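Local coordinates for protein carbon monoxide dehydrogenase (Thermococcus sp. AM4, PDB 6T7J) that catalyses the oxidation of carbon monoxide to carbon dioxide, passing the electrons on through iron-sulfur clusters, although this nickel-free form lacks an intact active-site cluster, at residues S526-A531 with T565-S570; K177-V182 with V541-L546. All blocks are in the same frame, centred on the assembly; numbering follows the deposited sequence.

Interaction 1 joins two helices within the C-terminal Rossmann-like domain; interaction 2 ties the loop of that domain leaving helix 525-538 to helix 177-186, far earlier in the sequence, which belongs to the N-terminal helical part. Interaction 1 is core: helices 525-538 and 558-569 meet through buried leucine, isoleucine and aromatic side chains, with no hydrogen bond across the two segments. Interaction 2 lies further from the centre of the chain and is only partly buried. There charge does the work: R179 grips D542 from the side. The centres are about 11 Å apart, and R179 joins the two, since its NH1 makes a weak hydrogen bond to A569 O at the end of helix 558-569.

Interaction 1. Residues S526-A531 with T565-S570; sequences SRILIA and TYFVAS
L529 on helix 525-538 meets Y566 and F567 on helix 558-569, two crossover helices of a Rossmann-like domain. The short segments run almost parallel, 8° apart, with their axes 11.4 Å from each other at closest approach, so long side chains have to fill the interval. L529 does most of this by dividing its two methyls between two rings. CD1 comes obliquely to the Y566 ring, 3.6 Å from Y566 CE1, while CD2 sits in the plane of the F567 ring, against its edge, with L529 CD2 to F567 CE1 also 3.6 Å. The CD2 methyl also packs on the hydroxyl of S570, 3.5 Å from S570 OG, an oxygen hydrogen-bonded to W228 NE1 from helix 212-242. W228 touches L529 as well, so the leucine is covered from that helix too.

In the parallel sheet, helix 525-538 makes the long crossover from edge strand 516-518, past 474-478 and 444-448, to 548-552, and helix 558-569 then steps to the adjacent strand 574-576. Both helices start close to cluster C: C522 comes just before the first, K559 lies in the first turn of the second, and both line the pocket of the broken cluster. The side chain of Y566 is itself about 11 Å from it.

I528 reaches the same corner of the F567 ring: its CG2 branch, which lies anti to the backbone N, comes in obliquely, 3.9 Å from F567 CE1, and the two side chains cross at about a right angle. Y566 holds its ring with CG between the backbone N and the carbonyl carbon, chi1 76°, and in this pose the CD1-CE1 side of the ring receives the leucine methyl. C525, one residue before the first segment, packs on both aromatic side chains.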
ATOM      1  N   SER A 526     -18.035  11.009   6.195  1.00 49.56           N
ATOM      2  CA  SER A 526     -18.202  11.958   5.099  1.00 47.41           C
ATOM      3  C   SER A 526     -19.377  12.894   5.364  1.00 40.79           C
ATOM      4  O   SER A 526     -19.305  14.092   5.064  1.00 48.80           O
ATOM      5  CB  SER A 526     -18.389  11.212   3.775  1.00 44.82           C
ATOM      6  OG  SER A 526     -19.463  10.288   3.843  1.00 47.71           O
ATOM      7  N   ARG A 527     -20.456  12.365   5.954  1.00 42.55           N
ATOM      8  CA  ARG A 527     -21.589  13.203   6.345  1.00 51.98           C
ATOM      9  C   ARG A 527     -21.130  14.376   7.199  1.00 50.43           C
ATOM     10  O   ARG A 527     -21.513  15.527   6.956  1.00 49.38           O
ATOM     11  CB  ARG A 527     -22.624  12.373   7.107  1.00 43.22           C
ATOM     12  CG  ARG A 527     -23.273  11.260   6.310  1.00 44.88           C
ATOM     13  CD  ARG A 527     -24.588  10.849   6.954  1.00 51.67           C
ATOM     14  NE  ARG A 527     -24.931   9.456   6.685  1.00 54.58           N
ATOM     15  CZ  ARG A 527     -25.644   9.053   5.639  1.00 50.29           C
ATOM     16  NH1 ARG A 527     -26.090   9.940   4.758  1.00 48.63           N
ATOM     17  NH2 ARG A 527     -25.907   7.764   5.473  1.00 48.59           N
ATOM     18  N   ILE A 528     -20.303  14.095   8.209  1.00 45.90           N
ATOM     19  CA  ILE A 528     -19.741  15.153   9.044  1.00 45.12           C
ATOM     20  C   ILE A 528     -19.091  16.218   8.170  1.00 49.45           C
ATOM     21  O   ILE A 528     -19.377  17.416   8.298  1.00 49.13           O
ATOM     22  CB  ILE A 528     -18.746  14.561  10.059  1.00 44.48           C
ATOM     23  CG1 ILE A 528     -19.500  13.878  11.204  1.00 45.59           C
ATOM     24  CG2 ILE A 528     -17.816  15.634  10.594  1.00 48.31           C
ATOM     25  CD1 ILE A 528     -18.610  13.107  12.155  1.00 46.32           C
ATOM     26  N   LEU A 529     -18.247  15.786   7.226  1.00 45.33           N
ATOM     27  CA  LEU A 529     -17.570  16.735   6.349  1.00 47.74           C
ATOM     28  C   LEU A 529     -18.564  17.567   5.551  1.00 50.10           C
ATOM     29  O   LEU A 529     -18.300  18.741   5.266  1.00 47.27           O
ATOM     30  CB  LEU A 529     -16.619  15.999   5.404  1.00 52.28           C
ATOM     31  CG  LEU A 529     -15.348  15.428   6.033  1.00 57.12           C
ATOM     32  CD1 LEU A 529     -14.379  14.968   4.953  1.00 55.28           C
ATOM     33  CD2 LEU A 529     -14.692  16.449   6.949  1.00 52.06           C
ATOM     34  N   ILE A 530     -19.705  16.984   5.183  1.00 49.68           N
ATOM     35  CA  ILE A 530     -20.739  17.766   4.519  1.00 48.40           C
ATOM     36  C   ILE A 530     -21.323  18.789   5.484  1.00 49.07           C
ATOM     37  O   ILE A 530     -21.410  19.983   5.168  1.00 48.55           O
ATOM     38  CB  ILE A 530     -21.828  16.845   3.937  1.00 48.19           C
ATOM     39  CG1 ILE A 530     -21.246  15.990   2.813  1.00 49.94           C
ATOM     40  CG2 ILE A 530     -22.993  17.668   3.409  1.00 50.62           C
ATOM     41  CD1 ILE A 530     -20.684  16.804   1.663  1.00 46.94           C
ATOM     42  N   ALA A 531     -21.687  18.343   6.691  1.00 49.26           N
ATOM     43  CA  ALA A 531     -22.327  19.224   7.663  1.00 48.03           C
ATOM     44  C   ALA A 531     -21.482  20.467   7.910  1.00 53.39           C
ATOM     45  O   ALA A 531     -21.915  21.596   7.643  1.00 52.08           O
ATOM     46  CB  ALA A 531     -22.577  18.468   8.968  1.00 45.67           C
ATOM     47  N   THR A 565      -6.689  11.937   9.755  1.00 44.75           N
ATOM     48  CA  THR A 565      -5.844  12.770   8.910  1.00 44.72           C
ATOM     49  C   THR A 565      -6.677  13.639   7.976  1.00 44.21           C
ATOM     50  O   THR A 565      -6.358  14.815   7.778  1.00 41.58           O
ATOM     51  CB  THR A 565      -4.866  11.906   8.113  1.00 43.83           C
ATOM     52  OG1 THR A 565      -4.086  11.112   9.016  1.00 37.99           O
ATOM     53  CG2 THR A 565      -3.934  12.785   7.287  1.00 34.96           C
ATOM     54  N   TYR A 566      -7.754  13.094   7.398  1.00 44.31           N
ATOM     55  CA  TYR A 566      -8.547  13.939   6.510  1.00 43.31           C
ATOM     56  C   TYR A 566      -9.472  14.872   7.276  1.00 48.63           C
ATOM     57  O   TYR A 566      -9.893  15.895   6.724  1.00 44.06           O
ATOM     58  CB  TYR A 566      -9.315  13.105   5.468  1.00 41.76           C
ATOM     59  CG  TYR A 566     -10.563  12.329   5.873  1.00 42.07           C
ATOM     60  CD1 TYR A 566     -11.697  12.967   6.366  1.00 45.35           C
ATOM     61  CD2 TYR A 566     -10.628  10.957   5.673  1.00 41.77           C
ATOM     62  CE1 TYR A 566     -12.833  12.252   6.700  1.00 44.18           C
ATOM     63  CE2 TYR A 566     -11.762  10.235   6.001  1.00 41.91           C
ATOM     64  CZ  TYR A 566     -12.859  10.887   6.512  1.00 42.93           C
ATOM     65  OH  TYR A 566     -13.987  10.170   6.836  1.00 48.14           O
ATOM     66  N   PHE A 567      -9.773  14.570   8.539  1.00 44.14           N
ATOM     67  CA  PHE A 567     -10.391  15.578   9.389  1.00 44.20           C
ATOM     68  C   PHE A 567      -9.443  16.751   9.586  1.00 45.19           C
ATOM     69  O   PHE A 567      -9.792  17.902   9.299  1.00 44.32           O
ATOM     70  CB  PHE A 567     -10.802  14.968  10.729  1.00 47.71           C
ATOM     71  CG  PHE A 567     -12.170  14.344  10.714  1.00 51.88           C
ATOM     72  CD1 PHE A 567     -13.092  14.698   9.743  1.00 49.44           C
ATOM     73  CD2 PHE A 567     -12.531  13.404  11.663  1.00 54.18           C
ATOM     74  CE1 PHE A 567     -14.349  14.128   9.721  1.00 49.44           C
ATOM     75  CE2 PHE A 567     -13.790  12.829  11.645  1.00 55.02           C
ATOM     76  CZ  PHE A 567     -14.699  13.192  10.673  1.00 51.74           C
ATOM     77  N   VAL A 568      -8.216  16.470  10.036  1.00 42.20           N
ATOM     78  CA  VAL A 568      -7.210  17.524  10.172  1.00 42.67           C
ATOM     79  C   VAL A 568      -7.101  18.323   8.878  1.00 44.78           C
ATOM     80  O   VAL A 568      -7.216  19.554   8.874  1.00 46.38           O
ATOM     81  CB  VAL A 568      -5.852  16.925  10.580  1.00 48.91           C
ATOM     82  CG1 VAL A 568      -4.755  17.972  10.462  1.00 46.60           C
ATOM     83  CG2 VAL A 568      -5.914  16.379  12.002  1.00 43.67           C
ATOM     84  N   ALA A 569      -6.922  17.623   7.754  1.00 46.59           N
ATOM     85  CA  ALA A 569      -6.749  18.287   6.465  1.00 45.48           C
ATOM     86  C   ALA A 569      -7.978  19.088   6.063  1.00 47.34           C
ATOM     87  O   ALA A 569      -7.861  20.068   5.319  1.00 45.59           O
ATOM     88  CB  ALA A 569      -6.417  17.254   5.388  1.00 45.75           C
ATOM     89  N   SER A 570      -9.161  18.686   6.526  1.00 48.76           N
ATOM     90  CA  SER A 570     -10.368  19.472   6.310  1.00 46.73           C
ATOM     91  C   SER A 570     -10.445  20.684   7.229  1.00 47.30           C
ATOM     92  O   SER A 570     -11.384  21.476   7.104  1.00 52.79           O
ATOM     93  CB  SER A 570     -11.608  18.597   6.500  1.00 46.57           C
ATOM     94  OG  SER A 570     -11.523  17.426   5.709  1.00 48.91           O
TER

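Interaction 2. Residues K177-V182 with V541-L546; sequences KKRIKV and VDISDL
The first turns of helix 177-186 lie against the turn 541-546, where a short 3-10 segment carries the chain from helix 525-538 into strand 548-552 of the Rossmann-like sheet; the backbones are closest at K178 and D542, CA to CA 5.8 Å. R179 makes a side-on, two-nitrogen salt bridge to D542. R179 NE reaches D542 OD1 at 3.2 Å and R179 NH2 reaches D542 OD2 at 2.7 Å, both nearly straight and both on the syn side, with the planes 25° apart. V182 CB lies above one face of the guanidinium, offset toward the rim; the third nitrogen, R179 NH1, bonds to I600 O. The arginine chain bends at chi2 (-71°) and chi3 (96°), which turns NE and NH2 to the aspartate. A methionine in place of R179 would probably leave the D542 carboxylate without its countercharge and I600 O without this donor. D542 is steadied from its own turn by weak bonds from I543 N and S544 OG. K178 adds aliphatic cover, its CE 3.6 Å from V541 C, and on the other side of the carboxylate R179 CG meets I543 CD1 at 3.8 Å.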
ATOM      1  N   LYS A 177     -15.039  26.164  -1.575  1.00 54.12           N
ATOM      2  CA  LYS A 177     -13.943  26.765  -2.329  1.00 51.28           C
ATOM      3  C   LYS A 177     -12.781  27.163  -1.429  1.00 56.26           C
ATOM      4  O   LYS A 177     -11.634  27.223  -1.887  1.00 54.02           O
ATOM      5  CB  LYS A 177     -14.439  27.983  -3.106  1.00 51.79           C
ATOM      6  CG  LYS A 177     -15.765  27.778  -3.820  1.00 63.53           C
ATOM      7  CD  LYS A 177     -16.176  29.036  -4.573  1.00 66.66           C
ATOM      8  CE  LYS A 177     -17.640  29.376  -4.333  1.00 68.83           C
ATOM      9  NZ  LYS A 177     -17.966  30.763  -4.773  1.00 62.42           N
ATOM     10  N   LYS A 178     -13.052  27.447  -0.153  1.00 54.82           N
ATOM     11  CA  LYS A 178     -11.976  27.814   0.762  1.00 56.59           C
ATOM     12  C   LYS A 178     -11.063  26.625   1.036  1.00 54.14           C
ATOM     13  O   LYS A 178      -9.833  26.753   1.008  1.00 56.64           O
ATOM     14  CB  LYS A 178     -12.563  28.370   2.060  1.00 60.28           C
ATOM     15  CG  LYS A 178     -13.455  29.588   1.862  1.00 51.30           C
ATOM     16  CD  LYS A 178     -13.687  30.322   3.172  1.00 58.47           C
ATOM     17  CE  LYS A 178     -14.780  31.374   3.038  1.00 58.38           C
ATOM     18  NZ  LYS A 178     -14.448  32.395   2.008  1.00 51.18           N
ATOM     19  N   ARG A 179     -11.649  25.453   1.300  1.00 51.46           N
ATOM     20  CA  ARG A 179     -10.849  24.240   1.430  1.00 54.30           C
ATOM     21  C   ARG A 179     -10.104  23.938   0.133  1.00 53.03           C
ATOM     22  O   ARG A 179      -8.955  23.487   0.155  1.00 47.16           O
ATOM     23  CB  ARG A 179     -11.744  23.063   1.820  1.00 53.16           C
ATOM     24  CG  ARG A 179     -12.177  23.058   3.277  1.00 59.01           C
ATOM     25  CD  ARG A 179     -11.013  22.727   4.190  1.00 55.42           C
ATOM     26  NE  ARG A 179     -10.384  23.929   4.731  1.00 56.41           N
ATOM     27  CZ  ARG A 179      -9.174  23.952   5.278  1.00 51.27           C
ATOM     28  NH1 ARG A 179      -8.459  22.839   5.356  1.00 50.57           N
ATOM     29  NH2 ARG A 179      -8.677  25.088   5.747  1.00 52.63           N
ATOM     30  N   ILE A 180     -10.765  24.186  -1.002  1.00 56.53           N
ATOM     31  CA  ILE A 180     -10.153  24.008  -2.322  1.00 52.79           C
ATOM     32  C   ILE A 180      -8.889  24.834  -2.440  1.00 51.88           C
ATOM     33  O   ILE A 180      -7.827  24.344  -2.862  1.00 49.90           O
ATOM     34  CB  ILE A 180     -11.170  24.401  -3.414  1.00 50.31           C
ATOM     35  CG1 ILE A 180     -12.409  23.511  -3.355  1.00 53.08           C
ATOM     36  CG2 ILE A 180     -10.523  24.391  -4.791  1.00 47.88           C
ATOM     37  CD1 ILE A 180     -12.282  22.242  -4.136  1.00 55.04           C
ATOM     38  N   LYS A 181      -8.975  26.118  -2.088  1.00 54.97           N
ATOM     39  CA  LYS A 181      -7.843  27.019  -2.200  1.00 54.21           C
ATOM     40  C   LYS A 181      -6.747  26.661  -1.203  1.00 57.05           C
ATOM     41  O   LYS A 181      -5.555  26.751  -1.520  1.00 55.02           O
ATOM     42  CB  LYS A 181      -8.317  28.458  -1.998  1.00 54.08           C
ATOM     43  CG  LYS A 181      -7.248  29.507  -2.209  1.00 64.67           C
ATOM     44  CD  LYS A 181      -6.694  29.452  -3.624  1.00 69.42           C
ATOM     45  CE  LYS A 181      -5.173  29.488  -3.624  1.00 60.19           C
ATOM     46  NZ  LYS A 181      -4.642  30.775  -3.088  1.00 53.65           N
ATOM     47  N   VAL A 182      -7.139  26.247   0.007  1.00 56.23           N
ATOM     48  CA  VAL A 182      -6.163  25.810   1.006  1.00 50.01           C
ATOM     49  C   VAL A 182      -5.367  24.621   0.485  1.00 50.45           C
ATOM     50  O   VAL A 182      -4.127  24.623   0.495  1.00 53.13           O
ATOM     51  CB  VAL A 182      -6.874  25.470   2.329  1.00 53.17           C
ATOM     52  CG1 VAL A 182      -5.977  24.620   3.213  1.00 49.04           C
ATOM     53  CG2 VAL A 182      -7.297  26.739   3.049  1.00 50.33           C
ATOM     54  N   VAL A 541     -17.476  31.330   5.601  1.00 57.96           N
ATOM     55  CA  VAL A 541     -16.412  31.036   6.552  1.00 62.32           C
ATOM     56  C   VAL A 541     -15.750  29.728   6.122  1.00 63.80           C
ATOM     57  O   VAL A 541     -16.352  28.918   5.417  1.00 59.17           O
ATOM     58  CB  VAL A 541     -17.021  30.985   7.980  1.00 56.72           C
ATOM     59  CG1 VAL A 541     -16.237  30.119   8.920  1.00 55.05           C
ATOM     60  CG2 VAL A 541     -17.159  32.387   8.556  1.00 56.96           C
ATOM     61  N   ASP A 542     -14.483  29.547   6.495  1.00 62.05           N
ATOM     62  CA  ASP A 542     -13.844  28.262   6.250  1.00 60.41           C
ATOM     63  C   ASP A 542     -14.195  27.274   7.362  1.00 59.29           C
ATOM     64  O   ASP A 542     -14.590  27.655   8.465  1.00 56.81           O
ATOM     65  CB  ASP A 542     -12.324  28.415   6.144  1.00 55.26           C
ATOM     66  CG  ASP A 542     -11.665  27.222   5.469  1.00 56.15           C
ATOM     67  OD1 ASP A 542     -12.380  26.432   4.816  1.00 58.17           O
ATOM     68  OD2 ASP A 542     -10.432  27.071   5.595  1.00 60.27           O
ATOM     69  N   ILE A 543     -14.052  25.981   7.054  1.00 57.60           N
ATOM     70  CA  ILE A 543     -14.295  24.952   8.064  1.00 50.95           C
ATOM     71  C   ILE A 543     -13.401  25.172   9.278  1.00 55.29           C
ATOM     72  O   ILE A 543     -13.812  24.922  10.419  1.00 51.19           O
ATOM     73  CB  ILE A 543     -14.092  23.548   7.457  1.00 52.19           C
ATOM     74  CG1 ILE A 543     -15.190  23.244   6.435  1.00 54.08           C
ATOM     75  CG2 ILE A 543     -14.075  22.486   8.544  1.00 40.28           C
ATOM     76  CD1 ILE A 543     -14.972  21.948   5.672  1.00 42.09           C
ATOM     77  N   SER A 544     -12.184  25.675   9.060  1.00 51.39           N
ATOM     78  CA  SER A 544     -11.243  25.862  10.155  1.00 52.18           C
ATOM     79  C   SER A 544     -11.681  26.944  11.137  1.00 56.63           C
ATOM     80  O   SER A 544     -11.211  26.945  12.279  1.00 53.61           O
ATOM     81  CB  SER A 544      -9.856  26.193   9.602  1.00 49.91           C
ATOM     82  OG  SER A 544      -9.952  26.959   8.414  1.00 52.89           O
ATOM     83  N   ASP A 545     -12.558  27.862  10.731  1.00 53.92           N
ATOM     84  CA  ASP A 545     -13.022  28.903  11.641  1.00 53.29           C
ATOM     85  C   ASP A 545     -14.222  28.480  12.478  1.00 57.70           C
ATOM     86  O   ASP A 545     -14.573  29.192  13.425  1.00 62.11           O
ATOM     87  CB  ASP A 545     -13.391  30.179  10.875  1.00 49.60           C
ATOM     88  CG  ASP A 545     -12.367  30.557   9.831  1.00 53.89           C
ATOM     89  OD1 ASP A 545     -11.180  30.714  10.183  1.00 53.49           O
ATOM     90  OD2 ASP A 545     -12.756  30.712   8.654  1.00 59.56           O
ATOM     91  N   LEU A 546     -14.862  27.358  12.155  1.00 53.77           N
ATOM     92  CA  LEU A 546     -16.042  26.941  12.894  1.00 54.16           C
ATOM     93  C   LEU A 546     -15.676  26.586  14.335  1.00 54.71           C
ATOM     94  O   LEU A 546     -14.586  26.071  14.599  1.00 53.60           O
ATOM     95  CB  LEU A 546     -16.702  25.737  12.228  1.00 49.79           C
ATOM     96  CG  LEU A 546     -17.260  25.892  10.813  1.00 51.04           C
ATOM     97  CD1 LEU A 546     -17.841  24.572  10.333  1.00 53.43           C
ATOM     98  CD2 LEU A 546     -18.311  26.992  10.756  1.00 53.78           C
TER